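Local coordinates for putative serine phosphatase (Pseudomonas aeruginosa, PDB 6K4E), which probably acts as a magnesium-dependent PP2C-type phosphatase in the SiaABC threonine phosphorylation pathway that controls biofilm formation, at residues R183-S197 and R221-L235. Residues are numbered along the deposited sequence; the frame is centred on the assembly and turned at random.
Sequences RQLAFAGAKISLYAS and RNIEVPLAPGWTFYL
L185 and F233 meet between two beta sheets, and the same two segments pair as strands within each of them. The leucine's CD1 sits over one face of the F233 ring, 3.8 Å from its centroid and 18° off the ring normal, a CH-pi contact. It gets there because CG of L185 lies anti to the backbone N (chi1 -175°), sending one methyl to the ring while CD2 rests against CG2 of V225. L227 brings its CD1 to 3.9 Å from CD1 of L185, and L227 also touches F300 of strand 293-300. Small A196 leaves room for the ring, its CB 3.6 Å from CE2 of F233. Farther along, F187 is sandwiched within its own segment: CB of L194 lies over the ring centre and G189 N is on the opposite face. L194 also reaches L235, CD1 to CD2 3.8 Å. Leucine methyls and aromatic rings suit the interior of the beta sandwich of the PP2C fold, because they pack between the sheets without polar groups that would need partners. Strand 184-190 pairs antiparallel with 223-226 in one sheet, and 194-197 with 231-235 in the other. The first pair is joined by L185 with V225 and F187 with I223, two hydrogen-bonded pairs, the N-H of L185 meeting V225 O at 3.0 Å and 175°. In the second, Y195 with Y234 and S197 with T232 do the same. The backbone O of A196 lies at the edge of the W231 indole, and A196 CB is 3.7 Å from W231 CE3. On the outer side, where A186 and A188 pack on P143, the N222 amide hydrogen-bonds the backbone N of A144 through OD1 and the D142 carboxylate through ND2, whereas Y234, in the other sheet, sends its hydroxyl to Q272.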
ATOM      1  N   ARG B 183      26.087  -3.207 -23.350  1.00 49.73           N
ATOM      2  CA  ARG B 183      26.493  -1.817 -23.191  1.00 49.34           C
ATOM      3  C   ARG B 183      25.464  -0.841 -23.762  1.00 55.83           C
ATOM      4  O   ARG B 183      25.766  -0.070 -24.675  1.00 55.90           O
ATOM      5  CB  ARG B 183      27.912  -1.564 -23.734  1.00 50.46           C
ATOM      6  CG  ARG B 183      28.883  -1.231 -22.616  1.00 60.42           C
ATOM      7  CD  ARG B 183      29.983  -2.254 -22.466  1.00 70.11           C
ATOM      8  NE  ARG B 183      31.249  -1.593 -22.147  1.00 81.99           N
ATOM      9  CZ  ARG B 183      32.313  -2.208 -21.640  1.00 96.88           C
ATOM     10  NH1 ARG B 183      32.274  -3.509 -21.381  1.00 80.58           N
ATOM     11  NH2 ARG B 183      33.420  -1.522 -21.377  1.00 82.70           N
ATOM     12  N   GLN B 184      24.217  -0.914 -23.244  1.00 52.30           N
ATOM     13  CA  GLN B 184      23.169   0.008 -23.663  1.00 50.82           C
ATOM     14  C   GLN B 184      22.123   0.135 -22.588  1.00 49.91           C
ATOM     15  O   GLN B 184      21.945  -0.750 -21.761  1.00 49.15           O
ATOM     16  CB  GLN B 184      22.597  -0.259 -25.079  1.00 53.22           C
ATOM     17  CG  GLN B 184      21.549  -1.326 -25.268  1.00 51.42           C
ATOM     18  CD  GLN B 184      20.911  -1.156 -26.636  1.00 67.16           C
ATOM     19  OE1 GLN B 184      19.689  -1.054 -26.781  1.00 59.63           O
ATOM     20  NE2 GLN B 184      21.727  -1.067 -27.670  1.00 53.29           N
ATOM     21  N   LEU B 185      21.498   1.294 -22.552  1.00 45.49           N
ATOM     22  CA  LEU B 185      20.531   1.665 -21.533  1.00 44.19           C
ATOM     23  C   LEU B 185      19.172   1.883 -22.178  1.00 47.70           C
ATOM     24  O   LEU B 185      19.101   2.436 -23.276  1.00 45.44           O
ATOM     25  CB  LEU B 185      21.063   2.982 -20.933  1.00 43.63           C
ATOM     26  CG  LEU B 185      20.381   3.613 -19.757  1.00 46.57           C
ATOM     27  CD1 LEU B 185      21.420   4.202 -18.810  1.00 45.81           C
ATOM     28  CD2 LEU B 185      19.412   4.706 -20.215  1.00 45.94           C
ATOM     29  N   ALA B 186      18.090   1.442 -21.498  1.00 44.31           N
ATOM     30  CA  ALA B 186      16.745   1.691 -21.994  1.00 44.23           C
ATOM     31  C   ALA B 186      16.047   2.498 -20.920  1.00 46.07           C
ATOM     32  O   ALA B 186      16.113   2.126 -19.758  1.00 45.57           O
ATOM     33  CB  ALA B 186      16.014   0.376 -22.247  1.00 45.83           C
ATOM     34  N   PHE B 187      15.449   3.624 -21.283  1.00 41.93           N
ATOM     35  CA  PHE B 187      14.743   4.479 -20.330  1.00 41.54           C
ATOM     36  C   PHE B 187      13.316   4.752 -20.783  1.00 46.40           C
ATOM     37  O   PHE B 187      13.074   4.994 -21.959  1.00 47.93           O
ATOM     38  CB  PHE B 187      15.501   5.831 -20.122  1.00 42.60           C
ATOM     39  CG  PHE B 187      14.664   6.925 -19.476  1.00 42.37           C
ATOM     40  CD1 PHE B 187      14.293   6.848 -18.132  1.00 43.76           C
ATOM     41  CD2 PHE B 187      14.193   7.994 -20.226  1.00 42.39           C
ATOM     42  CE1 PHE B 187      13.460   7.824 -17.562  1.00 42.97           C
ATOM     43  CE2 PHE B 187      13.382   8.968 -19.646  1.00 43.12           C
ATOM     44  CZ  PHE B 187      13.037   8.887 -18.325  1.00 40.51           C
ATOM     45  N   ALA B 188      12.377   4.743 -19.848  1.00 44.01           N
ATOM     46  CA  ALA B 188      10.986   5.124 -20.121  1.00 44.45           C
ATOM     47  C   ALA B 188      10.482   5.874 -18.911  1.00 46.86           C
ATOM     48  O   ALA B 188      10.689   5.425 -17.794  1.00 45.74           O
ATOM     49  CB  ALA B 188      10.122   3.906 -20.409  1.00 45.34           C
ATOM     50  N   GLY B 189       9.872   7.026 -19.139  1.00 45.61           N
ATOM     51  CA  GLY B 189       9.382   7.874 -18.061  1.00 45.35           C
ATOM     52  C   GLY B 189       8.051   8.550 -18.292  1.00 49.02           C
ATOM     53  O   GLY B 189       7.688   8.851 -19.428  1.00 47.97           O
ATOM     54  N   ALA B 190       7.295   8.750 -17.204  1.00 46.19           N
ATOM     55  CA  ALA B 190       6.031   9.482 -17.183  1.00 46.30           C
ATOM     56  C   ALA B 190       6.283  10.671 -16.246  1.00 48.59           C
ATOM     57  O   ALA B 190       6.354  10.480 -15.034  1.00 48.05           O
ATOM     58  CB  ALA B 190       4.920   8.600 -16.635  1.00 47.30           C
ATOM     59  N   LYS B 191       6.599  11.846 -16.823  1.00 44.01           N
ATOM     60  CA  LYS B 191       6.854  13.115 -16.145  1.00 43.66           C
ATOM     61  C   LYS B 191       8.132  13.099 -15.304  1.00 47.40           C
ATOM     62  O   LYS B 191       8.268  13.906 -14.375  1.00 48.47           O
ATOM     63  CB  LYS B 191       5.627  13.575 -15.328  1.00 46.73           C
ATOM     64  CG  LYS B 191       4.454  14.062 -16.207  1.00 53.88           C
ATOM     65  CD  LYS B 191       3.216  14.466 -15.424  1.00 59.09           C
ATOM     66  CE  LYS B 191       3.367  15.721 -14.597  1.00 72.03           C
ATOM     67  NZ  LYS B 191       2.225  15.875 -13.654  1.00 85.53           N
ATOM     68  N   ILE B 192       9.067  12.179 -15.636  1.00 41.82           N
ATOM     69  CA  ILE B 192      10.380  12.044 -14.990  1.00 41.35           C
ATOM     70  C   ILE B 192      11.423  11.852 -16.072  1.00 43.53           C
ATOM     71  O   ILE B 192      11.196  11.116 -17.032  1.00 42.69           O
ATOM     72  CB  ILE B 192      10.462  11.010 -13.816  1.00 44.49           C
ATOM     73  CG1 ILE B 192       9.770  11.631 -12.548  1.00 44.79           C
ATOM     74  CG2 ILE B 192      11.963  10.621 -13.478  1.00 43.22           C
ATOM     75  CD1 ILE B 192       9.756  10.870 -11.366  1.00 55.68           C
ATOM     76  N   SER B 193      12.530  12.586 -15.943  1.00 38.90           N
ATOM     77  CA  SER B 193      13.633  12.580 -16.904  1.00 38.59           C
ATOM     78  C   SER B 193      14.808  11.797 -16.389  1.00 41.65           C
ATOM     79  O   SER B 193      15.009  11.691 -15.172  1.00 42.80           O
ATOM     80  CB  SER B 193      14.112  14.008 -17.167  1.00 39.95           C
ATOM     81  OG  SER B 193      13.064  14.865 -17.584  1.00 50.90           O
ATOM     82  N   LEU B 194      15.617  11.296 -17.313  1.00 37.21           N
ATOM     83  CA  LEU B 194      16.893  10.697 -16.987  1.00 36.51           C
ATOM     84  C   LEU B 194      17.961  11.720 -17.399  1.00 42.28           C
ATOM     85  O   LEU B 194      18.011  12.132 -18.547  1.00 41.48           O
ATOM     86  CB  LEU B 194      17.115   9.347 -17.678  1.00 37.26           C
ATOM     87  CG  LEU B 194      18.510   8.715 -17.476  1.00 40.41           C
ATOM     88  CD1 LEU B 194      18.684   8.169 -16.088  1.00 40.04           C
ATOM     89  CD2 LEU B 194      18.730   7.637 -18.445  1.00 41.65           C
ATOM     90  N   TYR B 195      18.775  12.164 -16.437  1.00 39.13           N
ATOM     91  CA  TYR B 195      19.851  13.083 -16.681  1.00 38.60           C
ATOM     92  C   TYR B 195      21.131  12.222 -16.740  1.00 44.73           C
ATOM     93  O   TYR B 195      21.231  11.233 -16.020  1.00 42.33           O
ATOM     94  CB  TYR B 195      19.939  14.071 -15.527  1.00 38.71           C
ATOM     95  CG  TYR B 195      19.015  15.259 -15.649  1.00 41.98           C
ATOM     96  CD1 TYR B 195      19.398  16.393 -16.360  1.00 44.33           C
ATOM     97  CD2 TYR B 195      17.776  15.277 -15.005  1.00 42.94           C
ATOM     98  CE1 TYR B 195      18.559  17.497 -16.469  1.00 44.45           C
ATOM     99  CE2 TYR B 195      16.925  16.380 -15.107  1.00 44.26           C
ATOM    100  CZ  TYR B 195      17.325  17.490 -15.843  1.00 54.07           C
ATOM    101  OH  TYR B 195      16.543  18.617 -15.916  1.00 59.33           O
ATOM    102  N   ALA B 196      22.058  12.548 -17.641  1.00 43.86           N
ATOM    103  CA  ALA B 196      23.339  11.837 -17.802  1.00 43.95           C
ATOM    104  C   ALA B 196      24.404  12.872 -17.989  1.00 48.55           C
ATOM    105  O   ALA B 196      24.177  13.847 -18.706  1.00 48.18           O
ATOM    106  CB  ALA B 196      23.309  10.932 -19.022  1.00 45.06           C
ATOM    107  N   SER B 197      25.562  12.674 -17.358  1.00 44.66           N
ATOM    108  CA  SER B 197      26.661  13.608 -17.472  1.00 44.31           C
ATOM    109  C   SER B 197      28.033  12.930 -17.338  1.00 47.63           C
ATOM    110  O   SER B 197      28.199  11.998 -16.555  1.00 44.89           O
ATOM    111  CB  SER B 197      26.515  14.742 -16.465  1.00 44.79           C
ATOM    112  OG  SER B 197      27.505  15.707 -16.757  1.00 54.60           O
ATOM    113  N   ARG B 221       7.084   4.325 -24.582  1.00 62.52           N
ATOM    114  CA  ARG B 221       8.140   3.876 -25.478  1.00 61.44           C
ATOM    115  C   ARG B 221       9.489   4.038 -24.759  1.00 59.63           C
ATOM    116  O   ARG B 221       9.644   4.930 -23.925  1.00 58.43           O
ATOM    117  CB  ARG B 221       8.082   4.716 -26.771  1.00 66.08           C
ATOM    118  CG  ARG B 221       9.088   4.331 -27.863  1.00 86.15           C
ATOM    119  CD  ARG B 221       9.144   5.330 -29.020  1.00 98.71           C
ATOM    120  NE  ARG B 221       9.544   6.676 -28.594  1.00104.88           N
ATOM    121  CZ  ARG B 221      10.801   7.095 -28.480  1.00115.59           C
ATOM    122  NH1 ARG B 221      11.812   6.277 -28.757  1.00102.47           N
ATOM    123  NH2 ARG B 221      11.060   8.333 -28.083  1.00 98.38           N
ATOM    124  N   ASN B 222      10.444   3.146 -25.048  1.00 53.31           N
ATOM    125  CA  ASN B 222      11.793   3.201 -24.507  1.00 50.71           C
ATOM    126  C   ASN B 222      12.697   4.072 -25.370  1.00 53.13           C
ATOM    127  O   ASN B 222      12.587   4.079 -26.594  1.00 52.42           O
ATOM    128  CB  ASN B 222      12.384   1.806 -24.427  1.00 50.13           C
ATOM    129  CG  ASN B 222      11.719   0.955 -23.396  1.00 60.50           C
ATOM    130  OD1 ASN B 222      11.405   1.418 -22.310  1.00 48.84           O
ATOM    131  ND2 ASN B 222      11.465  -0.296 -23.726  1.00 55.50           N
ATOM    132  N   ILE B 223      13.598   4.793 -24.709  1.00 48.46           N
ATOM    133  CA  ILE B 223      14.622   5.594 -25.334  1.00 47.75           C
ATOM    134  C   ILE B 223      15.883   4.810 -25.048  1.00 50.13           C
ATOM    135  O   ILE B 223      16.257   4.632 -23.889  1.00 48.37           O
ATOM    136  CB  ILE B 223      14.657   7.036 -24.773  1.00 49.99           C
ATOM    137  CG1 ILE B 223      13.332   7.774 -25.108  1.00 50.88           C
ATOM    138  CG2 ILE B 223      15.897   7.801 -25.311  1.00 50.93           C
ATOM    139  CD1 ILE B 223      13.045   9.014 -24.232  1.00 54.99           C
ATOM    140  N   GLU B 224      16.533   4.356 -26.100  1.00 48.10           N
ATOM    141  CA  GLU B 224      17.716   3.528 -25.961  1.00 47.85           C
ATOM    142  C   GLU B 224      18.947   4.241 -26.383  1.00 51.16           C
ATOM    143  O   GLU B 224      19.059   4.674 -27.527  1.00 51.86           O
ATOM    144  CB  GLU B 224      17.552   2.192 -26.684  1.00 50.10           C
ATOM    145  CG  GLU B 224      16.432   1.337 -26.133  1.00 60.04           C
ATOM    146  CD  GLU B 224      16.133   0.155 -27.024  1.00 82.27           C
ATOM    147  OE1 GLU B 224      15.397   0.332 -28.021  1.00 81.18           O
ATOM    148  OE2 GLU B 224      16.663  -0.943 -26.742  1.00 78.66           O
ATOM    149  N   VAL B 225      19.871   4.384 -25.437  1.00 46.29           N
ATOM    150  CA  VAL B 225      21.126   5.067 -25.651  1.00 46.41           C
ATOM    151  C   VAL B 225      22.322   4.144 -25.469  1.00 50.36           C
ATOM    152  O   VAL B 225      22.253   3.238 -24.643  1.00 51.59           O
ATOM    153  CB  VAL B 225      21.272   6.369 -24.815  1.00 49.85           C
ATOM    154  CG1 VAL B 225      20.349   7.477 -25.341  1.00 50.07           C
ATOM    155  CG2 VAL B 225      21.077   6.122 -23.317  1.00 48.04           C
ATOM    156  N   PRO B 226      23.443   4.367 -26.194  1.00 45.23           N
ATOM    157  CA  PRO B 226      24.642   3.562 -25.926  1.00 45.51           C
ATOM    158  C   PRO B 226      25.082   3.831 -24.485  1.00 50.75           C
ATOM    159  O   PRO B 226      24.789   4.891 -23.930  1.00 50.56           O
ATOM    160  CB  PRO B 226      25.662   4.092 -26.944  1.00 47.37           C
ATOM    161  CG  PRO B 226      25.190   5.438 -27.307  1.00 50.17           C
ATOM    162  CD  PRO B 226      23.711   5.409 -27.213  1.00 45.88           C
ATOM    163  N   LEU B 227      25.726   2.871 -23.853  1.00 49.04           N
ATOM    164  CA  LEU B 227      26.145   3.058 -22.463  1.00 48.60           C
ATOM    165  C   LEU B 227      27.640   3.234 -22.493  1.00 53.58           C
ATOM    166  O   LEU B 227      28.362   2.291 -22.815  1.00 53.94           O
ATOM    167  CB  LEU B 227      25.696   1.840 -21.638  1.00 48.31           C
ATOM    168  CG  LEU B 227      25.848   1.839 -20.138  1.00 51.53           C
ATOM    169  CD1 LEU B 227      25.043   2.944 -19.507  1.00 51.66           C
ATOM    170  CD2 LEU B 227      25.377   0.505 -19.587  1.00 50.30           C
ATOM    171  N   ALA B 228      28.093   4.475 -22.272  1.00 51.11           N
ATOM    172  CA  ALA B 228      29.499   4.820 -22.356  1.00 52.05           C
ATOM    173  C   ALA B 228      30.112   4.930 -20.974  1.00 56.18           C
ATOM    174  O   ALA B 228      29.484   5.480 -20.081  1.00 52.39           O
ATOM    175  CB  ALA B 228      29.678   6.127 -23.129  1.00 52.92           C
ATOM    176  N   PRO B 229      31.341   4.422 -20.763  1.00 57.78           N
ATOM    177  CA  PRO B 229      31.975   4.567 -19.437  1.00 57.59           C
ATOM    178  C   PRO B 229      32.332   6.030 -19.137  1.00 58.86           C
ATOM    179  O   PRO B 229      32.561   6.819 -20.054  1.00 59.06           O
ATOM    180  CB  PRO B 229      33.237   3.697 -19.549  1.00 60.98           C
ATOM    181  CG  PRO B 229      33.043   2.854 -20.784  1.00 66.70           C
ATOM    182  CD  PRO B 229      32.243   3.722 -21.702  1.00 61.73           C
ATOM    183  N   GLY B 230      32.366   6.377 -17.858  1.00 53.70           N
ATOM    184  CA  GLY B 230      32.676   7.738 -17.423  1.00 52.54           C
ATOM    185  C   GLY B 230      31.457   8.637 -17.325  1.00 52.21           C
ATOM    186  O   GLY B 230      31.583   9.854 -17.162  1.00 52.58           O
ATOM    187  N   TRP B 231      30.264   8.022 -17.381  1.00 45.23           N
ATOM    188  CA  TRP B 231      28.974   8.700 -17.297  1.00 42.26           C
ATOM    189  C   TRP B 231      28.247   8.386 -16.018  1.00 45.48           C
ATOM    190  O   TRP B 231      28.133   7.219 -15.620  1.00 46.11           O
ATOM    191  CB  TRP B 231      28.088   8.348 -18.531  1.00 39.42           C
ATOM    192  CG  TRP B 231      28.537   9.026 -19.788  1.00 39.36           C
ATOM    193  CD1 TRP B 231      29.611   8.694 -20.563  1.00 42.49           C
ATOM    194  CD2 TRP B 231      27.956  10.193 -20.375  1.00 39.51           C
ATOM    195  NE1 TRP B 231      29.728   9.577 -21.606  1.00 42.20           N
ATOM    196  CE2 TRP B 231      28.716  10.503 -21.523  1.00 43.38           C
ATOM    197  CE3 TRP B 231      26.851  11.016 -20.042  1.00 40.63           C
ATOM    198  CZ2 TRP B 231      28.412  11.598 -22.341  1.00 43.77           C
ATOM    199  CZ3 TRP B 231      26.553  12.105 -20.849  1.00 42.04           C
ATOM    200  CH2 TRP B 231      27.328  12.391 -21.981  1.00 43.77           C
ATOM    201  N   THR B 232      27.709   9.437 -15.384  1.00 41.48           N
ATOM    202  CA  THR B 232      26.889   9.314 -14.176  1.00 38.84           C
ATOM    203  C   THR B 232      25.469   9.645 -14.608  1.00 41.73           C
ATOM    204  O   THR B 232      25.272  10.567 -15.398  1.00 39.97           O
ATOM    205  CB  THR B 232      27.419  10.193 -13.009  1.00 39.91           C
ATOM    206  OG1 THR B 232      28.811   9.944 -12.845  1.00 42.32           O
ATOM    207  CG2 THR B 232      26.741   9.872 -11.700  1.00 39.33           C
ATOM    208  N   PHE B 233      24.505   8.848 -14.148  1.00 36.89           N
ATOM    209  CA  PHE B 233      23.092   8.973 -14.479  1.00 35.39           C
ATOM    210  C   PHE B 233      22.349   9.392 -13.243  1.00 39.29           C
ATOM    211  O   PHE B 233      22.820   9.126 -12.137  1.00 36.88           O
ATOM    212  CB  PHE B 233      22.525   7.654 -15.047  1.00 36.06           C
ATOM    213  CG  PHE B 233      23.170   7.233 -16.347  1.00 37.22           C
ATOM    214  CD1 PHE B 233      24.330   6.467 -16.350  1.00 40.28           C
ATOM    215  CD2 PHE B 233      22.668   7.671 -17.568  1.00 39.83           C
ATOM    216  CE1 PHE B 233      24.961   6.129 -17.544  1.00 41.90           C
ATOM    217  CE2 PHE B 233      23.305   7.333 -18.768  1.00 43.33           C
ATOM    218  CZ  PHE B 233      24.437   6.548 -18.743  1.00 41.31           C
ATOM    219  N   TYR B 234      21.248  10.154 -13.426  1.00 35.05           N
ATOM    220  CA  TYR B 234      20.512  10.723 -12.311  1.00 34.01           C
ATOM    221  C   TYR B 234      19.055  10.661 -12.577  1.00 38.31           C
ATOM    222  O   TYR B 234      18.585  11.145 -13.601  1.00 36.95           O
ATOM    223  CB  TYR B 234      20.885  12.203 -12.088  1.00 35.48           C
ATOM    224  CG  TYR B 234      22.359  12.453 -11.929  1.00 33.61           C
ATOM    225  CD1 TYR B 234      23.174  12.658 -13.040  1.00 33.63           C
ATOM    226  CD2 TYR B 234      22.947  12.495 -10.661  1.00 33.42           C
ATOM    227  CE1 TYR B 234      24.539  12.902 -12.894  1.00 31.20           C
ATOM    228  CE2 TYR B 234      24.318  12.690 -10.510  1.00 33.55           C
ATOM    229  CZ  TYR B 234      25.096  12.920 -11.627  1.00 37.44           C
ATOM    230  OH  TYR B 234      26.426  13.127 -11.479  1.00 44.95           O
ATOM    231  N   LEU B 235      18.330  10.091 -11.617  1.00 37.73           N
ATOM    232  CA  LEU B 235      16.888   9.959 -11.661  1.00 38.08           C
ATOM    233  C   LEU B 235      16.380  10.739 -10.481  1.00 38.99           C
ATOM    234  O   LEU B 235      16.565  10.306  -9.358  1.00 38.24           O
ATOM    235  CB  LEU B 235      16.485   8.472 -11.555  1.00 38.54           C
ATOM    236  CG  LEU B 235      16.570   7.673 -12.853  1.00 44.82           C
ATOM    237  CD1 LEU B 235      16.379   6.176 -12.588  1.00 46.36           C
ATOM    238  CD2 LEU B 235      15.533   8.151 -13.886  1.00 44.75           C
TER
HETATM  239  O   HOH W   1       9.291   7.417 -22.399  1.00 71.88           O
HETATM  240  O   HOH W   2      16.078  13.138 -13.229  1.00 39.27           O